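Protein HIRA (Homo sapiens, PDB 5YJE) cooperates with ASF1A in replication-independent chromatin assembly and acts as a transcriptional corepressor, the part described here being its C-terminal region, which assembles as a trimer. Local coordinates at residues T137-C140 with V145-L148; L154-V159 with V163-E168; T272-L277 with E307-R312. One frame throughout, in Å; residues are numbered along the deposited sequence.

Interactions 1 and 2 are the first and last strand pairings of one four-stranded antiparallel sheet, in the order 135-141, 144-149, 153-158, 163-170. Their centres lie 10 Å apart, and the two middle strands join them directly: V145 O and W157 N are 2.9 Å apart, a probable hydrogen bond, and M146 and L148 pack on S155 and L154. Interaction 3 is of another kind, a helix meeting a helix start on the opposite side of the chain's centre, about 39 Å from interaction 1 and 36 Å from interaction 2, centre to centre. Interactions 2 and 3 both lie beside neighbouring subunits, the second and the third copy of HIRA respectively.

Interaction 1 of 3, residues T137-C140 with V145-L148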
loop_
_atom_site.group_PDB
_atom_site.type_symbol
_atom_site.label_atom_id
_atom_site.label_comp_id
_atom_site.label_asym_id
_atom_site.label_seq_id
_atom_site.Cartn_x
_atom_site.Cartn_y
_atom_site.Cartn_z
ATOM N N THR B 137 -0.234 -4.934 -23.933
ATOM C CA THR B 137 -1.672 -4.910 -24.130
ATOM C C THR B 137 -2.353 -4.042 -23.079
ATOM O O THR B 137 -1.844 -3.834 -21.975
ATOM C CB THR B 137 -2.298 -6.331 -24.076
ATOM O OG1 THR B 137 -1.947 -6.965 -22.831
ATOM C CG2 THR B 137 -1.853 -7.186 -25.285
ATOM N N LEU B 138 -3.539 -3.577 -23.445
ATOM C CA LEU B 138 -4.419 -2.793 -22.605
ATOM C C LEU B 138 -5.768 -3.478 -22.516
ATOM O O LEU B 138 -6.253 -4.048 -23.493
ATOM C CB LEU B 138 -4.628 -1.359 -23.168
ATOM C CG LEU B 138 -3.507 -0.335 -23.043
ATOM C CD1 LEU B 138 -3.881 1.019 -23.711
ATOM C CD2 LEU B 138 -3.135 -0.135 -21.559
ATOM N N HIS B 139 -6.388 -3.375 -21.344
ATOM C CA HIS B 139 -7.772 -3.778 -21.149
ATOM C C HIS B 139 -8.475 -2.717 -20.314
ATOM O O HIS B 139 -7.846 -2.066 -19.473
ATOM C CB HIS B 139 -7.897 -5.135 -20.427
ATOM C CG HIS B 139 -7.141 -6.250 -21.076
ATOM N ND1 HIS B 139 -5.763 -6.279 -21.147
ATOM C CD2 HIS B 139 -7.573 -7.395 -21.663
ATOM C CE1 HIS B 139 -5.380 -7.384 -21.768
ATOM N NE2 HIS B 139 -6.458 -8.078 -22.088
ATOM N N CYS B 140 -9.788 -2.567 -20.531
ATOM C CA CYS B 140 -10.640 -1.791 -19.636
ATOM C C CYS B 140 -11.915 -2.551 -19.320
ATOM O O CYS B 140 -12.474 -3.252 -20.163
ATOM C CB CYS B 140 -11.062 -0.425 -20.193
ATOM S SG CYS B 140 -9.725 0.354 -20.962
ATOM N N VAL B 145 -8.434 0.306 -15.650
ATOM C CA VAL B 145 -7.503 0.235 -16.763
ATOM C C VAL B 145 -6.366 -0.673 -16.348
ATOM O O VAL B 145 -5.782 -0.493 -15.274
ATOM C CB VAL B 145 -6.972 1.628 -17.167
ATOM C CG1 VAL B 145 -5.923 1.497 -18.281
ATOM C CG2 VAL B 145 -8.127 2.517 -17.626
ATOM N N MET B 146 -6.065 -1.649 -17.191
ATOM C CA MET B 146 -5.019 -2.626 -16.941
ATOM C C MET B 146 -3.982 -2.529 -18.052
ATOM O O MET B 146 -4.326 -2.567 -19.231
ATOM C CB MET B 146 -5.604 -4.040 -16.858
ATOM C CG MET B 146 -4.556 -5.116 -16.635
ATOM S SD MET B 146 -5.212 -6.781 -16.309
ATOM C CE MET B 146 -5.942 -7.292 -17.833
ATOM N N ALA B 147 -2.719 -2.398 -17.675
ATOM C CA ALA B 147 -1.616 -2.393 -18.620
ATOM C C ALA B 147 -0.692 -3.574 -18.330
ATOM O O ALA B 147 -0.244 -3.755 -17.189
ATOM C CB ALA B 147 -0.850 -1.070 -18.543
ATOM N N LEU B 148 -0.426 -4.377 -19.360
ATOM C CA LEU B 148 0.582 -5.437 -19.330
ATOM C C LEU B 148 1.771 -4.986 -20.173
ATOM O O LEU B 148 1.611 -4.704 -21.367
ATOM C CB LEU B 148 0.021 -6.755 -19.880
ATOM C CG LEU B 148 -0.542 -7.861 -18.972
ATOM C CD1 LEU B 148 -1.904 -7.521 -18.400
ATOM C CD2 LEU B 148 -0.645 -9.150 -19.750
#
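H139 and M146 form the close-packed side of this pairing, lying alongside one another. The methionine runs out with CG anti to its backbone N (chi1 178°) and bends only at chi3 (69°), which brings the CE methyl over one face of the imidazole. CE sits 3.8 Å from the centroid of the H139 ring, a CH-pi contact offset toward the CG-ND1 bond, and comes within 3.5 Å of H139 ND1. The sulfur stands farther off and oblique. I185 of strand 184-187 touches both side chains. On the same face, T137 OG1 lies 3.6 Å from L148 CB.

Contacts across the pair are longer on the other face: L138 CD2 reaches A147 CB at 3.9 Å, and C140 SG approaches V145 CG2 only at 4.3 Å. Strand 105-110 covers this face through A109 and C107, so it is not a solvent face; the partly exposed residues are T137, H139 and C140, all on the first strand.

Between the faces runs the antiparallel ladder of a hairpin, the first half of a four-stranded sheet consistent with a beta-propeller blade. T137 exchanges two bonds with L148, and H139 two with M146, the shortest, M146 N to H139 O, measuring 2.9 Å. The ladder satisfies the N and O of these four residues; side chains add CH-pi and apolar contact within the pair and apolar packing on strands 105-110 and 184-187.

Interaction 2 of 3, residues L154-V159 with V163-E168; sequences LSVWDV and VVVVKE
V156 O is gripped by two backbone donors of the opposite strand, V165 N at 2.6 Å and V166 N at 3.0 Å. Both approach from the same face of the carbonyl plane, the first tilted 30° from it and the second 20°. V156 N returns a bond to V166 O at 2.9 Å, in the carbonyl plane and on a lone pair.

Two residues facing one make this a classic beta bulge in the hairpin of strands 153-158 and 163-170, the last two strands of their four-stranded antiparallel sheet. The register shifts by one residue there, and V165 and V166 both lie opposite V156. With CG1 of V156 anti to the backbone N (chi1 -178°), that methyl meets V165 CB, while CG2 of V156 is left to touch V166 CG2 at 3.7 Å. Beyond the bulge, D158 and V163 form a hydrogen-bonded pair, D158 N bonding to V163 O at 2.9 Å. The D158 carboxylate turns to R161 in a salt bridge.

The indole of W157 crosses V164, with CD1 of W157 3.8 Å from V164 CB. S155, two residues back on the same strand, lays CB over one face of the ring, 3.3 Å above its plane and offset toward the rim. The ring's NE1 donates to L209 O of the second subunit, and T211 of that subunit packs on the indole. Without the indole, with an alanine here, L209 O of the second subunit would probably lose this donor and a gap would open beside V164. Toward the other end of the hairpin, E168 N makes a weak bond to S155 OG, and the K167 ammonium reaches across to E169 and S210 of the second subunit.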
loop_
_atom_site.group_PDB
_atom_site.type_symbol
_atom_site.label_atom_id
_atom_site.label_comp_id
_atom_site.label_asym_id
_atom_site.label_seq_id
_atom_site.Cartn_x
_atom_site.Cartn_y
_atom_site.Cartn_z
ATOM N N LEU B 154 2.171 -6.121 -14.646
ATOM C CA LEU B 154 0.742 -5.918 -14.794
ATOM C C LEU B 154 0.342 -4.810 -13.838
ATOM O O LEU B 154 0.756 -4.817 -12.670
ATOM C CB LEU B 154 -0.017 -7.223 -14.471
ATOM C CG LEU B 154 -1.535 -7.311 -14.692
ATOM C CD1 LEU B 154 -1.934 -8.784 -14.764
ATOM C CD2 LEU B 154 -2.360 -6.614 -13.639
ATOM N N SER B 155 -0.447 -3.860 -14.323
ATOM C CA SER B 155 -0.931 -2.771 -13.483
ATOM C C SER B 155 -2.420 -2.583 -13.702
ATOM O O SER B 155 -2.943 -2.803 -14.801
ATOM C CB SER B 155 -0.227 -1.447 -13.766
ATOM O OG SER B 155 1.143 -1.484 -13.426
ATOM N N VAL B 156 -3.108 -2.208 -12.634
ATOM C CA VAL B 156 -4.530 -1.905 -12.707
ATOM C C VAL B 156 -4.759 -0.625 -11.928
ATOM O O VAL B 156 -4.291 -0.480 -10.793
ATOM C CB VAL B 156 -5.428 -3.035 -12.161
ATOM C CG1 VAL B 156 -6.907 -2.665 -12.314
ATOM C CG2 VAL B 156 -5.124 -4.362 -12.861
ATOM N N TRP B 157 -5.450 0.313 -12.552
ATOM C CA TRP B 157 -5.823 1.556 -11.912
ATOM C C TRP B 157 -7.328 1.706 -11.974
ATOM O O TRP B 157 -7.965 1.342 -12.971
ATOM C CB TRP B 157 -5.154 2.750 -12.576
ATOM C CG TRP B 157 -3.673 2.757 -12.486
ATOM C CD1 TRP B 157 -2.907 3.233 -11.454
ATOM C CD2 TRP B 157 -2.758 2.309 -13.494
ATOM N NE1 TRP B 157 -1.567 3.089 -11.751
ATOM C CE2 TRP B 157 -1.449 2.526 -12.999
ATOM C CE3 TRP B 157 -2.919 1.751 -14.763
ATOM C CZ2 TRP B 157 -0.313 2.196 -13.731
ATOM C CZ3 TRP B 157 -1.789 1.420 -15.495
ATOM C CH2 TRP B 157 -0.505 1.648 -14.980
ATOM N N ASP B 158 -7.883 2.202 -10.881
ATOM C CA ASP B 158 -9.260 2.671 -10.833
ATOM C C ASP B 158 -9.198 4.138 -11.233
ATOM O O ASP B 158 -8.854 4.993 -10.420
ATOM C CB ASP B 158 -9.829 2.460 -9.431
ATOM C CG ASP B 158 -11.259 2.936 -9.281
ATOM O OD1 ASP B 158 -11.748 3.748 -10.093
ATOM O OD2 ASP B 158 -11.896 2.528 -8.292
ATOM N N VAL B 159 -9.500 4.450 -12.496
ATOM C CA VAL B 159 -9.345 5.853 -12.888
ATOM C C VAL B 159 -10.470 6.704 -12.316
ATOM O O VAL B 159 -10.305 7.917 -12.171
ATOM C CB VAL B 159 -9.253 6.045 -14.418
ATOM C CG1 VAL B 159 -8.082 5.251 -14.990
ATOM C CG2 VAL B 159 -10.538 5.663 -15.073
ATOM N N VAL B 163 -6.967 5.720 -7.945
ATOM C CA VAL B 163 -6.064 5.005 -7.059
ATOM C C VAL B 163 -5.551 3.790 -7.817
ATOM O O VAL B 163 -6.220 3.276 -8.715
ATOM C CB VAL B 163 -6.765 4.629 -5.730
ATOM C CG1 VAL B 163 -7.798 3.553 -5.954
ATOM C CG2 VAL B 163 -5.749 4.240 -4.665
ATOM N N VAL B 164 -4.324 3.370 -7.504
ATOM C CA VAL B 164 -3.806 2.137 -8.088
ATOM C C VAL B 164 -4.530 0.964 -7.451
ATOM O O VAL B 164 -4.830 0.979 -6.247
ATOM C CB VAL B 164 -2.283 2.022 -7.890
ATOM C CG1 VAL B 164 -1.918 2.072 -6.390
ATOM C CG2 VAL B 164 -1.753 0.747 -8.533
ATOM N N VAL B 165 -4.864 -0.034 -8.258
ATOM C CA VAL B 165 -5.422 -1.275 -7.748
ATOM C C VAL B 165 -4.366 -2.361 -7.682
ATOM O O VAL B 165 -4.208 -3.026 -6.658
ATOM C CB VAL B 165 -6.623 -1.718 -8.603
ATOM C CG1 VAL B 165 -7.134 -3.043 -8.113
ATOM C CG2 VAL B 165 -7.706 -0.655 -8.565
ATOM N N VAL B 166 -3.615 -2.537 -8.764
ATOM C CA VAL B 166 -2.516 -3.490 -8.814
ATOM C C VAL B 166 -1.277 -2.743 -9.285
ATOM O O VAL B 166 -1.281 -2.157 -10.376
ATOM C CB VAL B 166 -2.820 -4.670 -9.753
ATOM C CG1 VAL B 166 -1.691 -5.672 -9.700
ATOM C CG2 VAL B 166 -4.157 -5.324 -9.401
ATOM N N LYS B 167 -0.210 -2.795 -8.490
ATOM C CA LYS B 167 1.006 -2.021 -8.732
ATOM C C LYS B 167 2.089 -2.922 -9.315
ATOM O O LYS B 167 2.792 -3.608 -8.573
ATOM C CB LYS B 167 1.473 -1.358 -7.438
ATOM C CG LYS B 167 2.827 -0.650 -7.519
ATOM C CD LYS B 167 2.783 0.541 -8.446
ATOM C CE LYS B 167 4.116 1.307 -8.483
ATOM N NZ LYS B 167 4.494 1.902 -7.171
ATOM N N GLU B 168 2.227 -2.902 -10.640
ATOM C CA GLU B 168 3.357 -3.500 -11.373
ATOM C C GLU B 168 3.750 -4.894 -10.857
ATOM O O GLU B 168 4.896 -5.146 -10.490
ATOM C CB GLU B 168 4.580 -2.577 -11.341
ATOM C CG GLU B 168 4.551 -1.428 -12.340
ATOM C CD GLU B 168 4.992 -0.097 -11.724
ATOM O OE1 GLU B 168 4.164 0.842 -11.723
ATOM O OE2 GLU B 168 6.150 0.009 -11.233
#

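Interaction 3 of 3, residues T272-L277 with E307-R312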
loop_
_atom_site.group_PDB
_atom_site.type_symbol
_atom_site.label_atom_id
_atom_site.label_comp_id
_atom_site.label_asym_id
_atom_site.label_seq_id
_atom_site.Cartn_x
_atom_site.Cartn_y
_atom_site.Cartn_z
ATOM N N THR B 272 -12.850 -34.729 0.421
ATOM C CA THR B 272 -12.686 -34.079 -0.872
ATOM C C THR B 272 -13.837 -33.128 -1.152
ATOM O O THR B 272 -13.619 -32.035 -1.681
ATOM C CB THR B 272 -12.545 -35.103 -1.992
ATOM O OG1 THR B 272 -13.756 -35.847 -2.105
ATOM C CG2 THR B 272 -11.381 -36.041 -1.730
ATOM N N THR B 273 -15.054 -33.500 -0.762
ATOM C CA THR B 273 -16.199 -32.621 -0.975
ATOM C C THR B 273 -16.055 -31.334 -0.166
ATOM O O THR B 273 -16.302 -30.235 -0.682
ATOM C CB THR B 273 -17.498 -33.355 -0.624
ATOM O OG1 THR B 273 -17.667 -34.450 -1.523
ATOM C CG2 THR B 273 -18.712 -32.443 -0.754
ATOM N N LEU B 274 -15.631 -31.453 1.096
ATOM C CA LEU B 274 -15.394 -30.287 1.937
ATOM C C LEU B 274 -14.304 -29.392 1.342
ATOM O O LEU B 274 -14.478 -28.174 1.227
ATOM C CB LEU B 274 -14.998 -30.734 3.338
ATOM C CG LEU B 274 -15.919 -30.625 4.556
ATOM C CD1 LEU B 274 -15.072 -30.653 5.798
ATOM C CD2 LEU B 274 -16.760 -29.391 4.561
ATOM N N ALA B 275 -13.169 -29.990 0.964
ATOM C CA ALA B 275 -12.071 -29.230 0.386
ATOM C C ALA B 275 -12.516 -28.505 -0.876
ATOM O O ALA B 275 -12.229 -27.319 -1.052
ATOM C CB ALA B 275 -10.889 -30.151 0.087
ATOM N N TYR B 276 -13.263 -29.195 -1.737
ATOM C CA TYR B 276 -13.777 -28.580 -2.949
ATOM C C TYR B 276 -14.671 -27.387 -2.642
ATOM O O TYR B 276 -14.506 -26.312 -3.237
ATOM C CB TYR B 276 -14.543 -29.602 -3.779
ATOM C CG TYR B 276 -15.290 -28.959 -4.942
ATOM C CD1 TYR B 276 -14.595 -28.452 -6.035
ATOM C CD2 TYR B 276 -16.682 -28.831 -4.932
ATOM C CE1 TYR B 276 -15.258 -27.861 -7.100
ATOM C CE2 TYR B 276 -17.359 -28.252 -6.002
ATOM C CZ TYR B 276 -16.631 -27.769 -7.084
ATOM O OH TYR B 276 -17.259 -27.180 -8.152
ATOM N N LEU B 277 -15.657 -27.565 -1.759
ATOM C CA LEU B 277 -16.605 -26.481 -1.514
ATOM C C LEU B 277 -15.933 -25.297 -0.819
ATOM O O LEU B 277 -16.269 -24.136 -1.089
ATOM C CB LEU B 277 -17.808 -26.988 -0.714
ATOM C CG LEU B 277 -18.786 -27.926 -1.447
ATOM C CD1 LEU B 277 -19.778 -28.578 -0.485
ATOM C CD2 LEU B 277 -19.546 -27.204 -2.563
ATOM N N GLU B 307 -23.960 -33.307 6.604
ATOM C CA GLU B 307 -22.986 -34.265 7.110
ATOM C C GLU B 307 -22.648 -34.064 8.575
ATOM O O GLU B 307 -21.858 -34.845 9.115
ATOM C CB GLU B 307 -21.700 -34.192 6.294
ATOM C CG GLU B 307 -21.923 -34.246 4.816
ATOM C CD GLU B 307 -22.524 -35.553 4.383
ATOM O OE1 GLU B 307 -23.579 -35.522 3.718
ATOM O OE2 GLU B 307 -21.954 -36.610 4.733
ATOM N N GLY B 308 -23.202 -33.032 9.213
ATOM C CA GLY B 308 -22.992 -32.768 10.621
ATOM C C GLY B 308 -21.605 -32.277 10.980
ATOM O O GLY B 308 -21.014 -32.775 11.943
ATOM N N PHE B 309 -21.074 -31.300 10.237
ATOM C CA PHE B 309 -19.763 -30.720 10.545
ATOM C C PHE B 309 -19.955 -29.603 11.567
ATOM O O PHE B 309 -20.101 -28.426 11.232
ATOM C CB PHE B 309 -19.071 -30.234 9.280
ATOM C CG PHE B 309 -18.494 -31.343 8.454
ATOM C CD1 PHE B 309 -17.234 -31.843 8.735
ATOM C CD2 PHE B 309 -19.213 -31.897 7.409
ATOM C CE1 PHE B 309 -16.703 -32.876 7.986
ATOM C CE2 PHE B 309 -18.683 -32.928 6.656
ATOM C CZ PHE B 309 -17.435 -33.421 6.939
ATOM N N GLU B 310 -19.924 -30.000 12.840
ATOM C CA GLU B 310 -20.314 -29.136 13.952
ATOM C C GLU B 310 -19.397 -27.923 14.084
ATOM O O GLU B 310 -19.854 -26.772 14.075
ATOM C CB GLU B 310 -20.306 -29.972 15.240
ATOM C CG GLU B 310 -19.246 -31.087 15.172
ATOM C CD GLU B 310 -19.168 -31.968 16.409
ATOM O OE1 GLU B 310 -18.346 -32.927 16.399
ATOM O OE2 GLU B 310 -19.912 -31.711 17.393
ATOM N N TYR B 311 -18.093 -28.170 14.226
ATOM C CA TYR B 311 -17.166 -27.100 14.565
ATOM C C TYR B 311 -16.999 -26.116 13.412
ATOM O O TYR B 311 -16.887 -24.898 13.635
ATOM C CB TYR B 311 -15.828 -27.709 14.976
ATOM C CG TYR B 311 -15.943 -28.670 16.152
ATOM C CD1 TYR B 311 -16.025 -28.196 17.461
ATOM C CD2 TYR B 311 -15.959 -30.047 15.954
ATOM C CE1 TYR B 311 -16.122 -29.061 18.535
ATOM C CE2 TYR B 311 -16.055 -30.926 17.027
ATOM C CZ TYR B 311 -16.139 -30.425 18.315
ATOM O OH TYR B 311 -16.239 -31.293 19.384
ATOM N N ARG B 312 -17.007 -26.625 12.173
ATOM C CA ARG B 312 -16.900 -25.761 11.004
ATOM C C ARG B 312 -18.098 -24.826 10.887
ATOM O O ARG B 312 -17.931 -23.625 10.620
ATOM C CB ARG B 312 -16.739 -26.610 9.735
ATOM C CG ARG B 312 -15.320 -27.112 9.469
ATOM C CD ARG B 312 -15.300 -28.077 8.295
ATOM N NE ARG B 312 -13.952 -28.530 7.971
ATOM C CZ ARG B 312 -13.347 -29.555 8.567
ATOM N NH1 ARG B 312 -12.118 -29.906 8.214
ATOM N NH2 ARG B 312 -13.970 -30.234 9.517
#
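L274 of helix 266-286 meets F309 and R312 at the turn between helices 290-307 and 310-320, where G308 closes the first in a Schellman motif and F309 takes the N-cap position of the second. The apolar contact is carried mainly by the CD1 methyl. L274 CD1 sits over one face of the F309 ring, 3.9 Å from its centroid, in a CH-pi arrangement offset toward the rim, with F309 CE1 its nearest ring atom at 3.5 Å. The leucine reaches out from its helix and the phenylalanine from the turn to meet it, and L304 of helix 290-307 packs on both.

The second kind of contact sets the same methyl against a cation. L274 CD1 lies over one face of the R312 guanidinium as well, 3.2 Å from R312 NE, and the two flat groups lie about at right angles round it. The arginine runs extended from CG to NE (chi2 173°, chi3 177°), which carries its flat end across to the leucine.

Polar bonding lies outside the pair: R312 NE has a long, weak ion pair with E278, and R312 NH1 a weak hydrogen bond to E89 O of the third subunit, whose G122 also packs on R312. L274 CD1 stands 3.2 Å above the guanidinium plane.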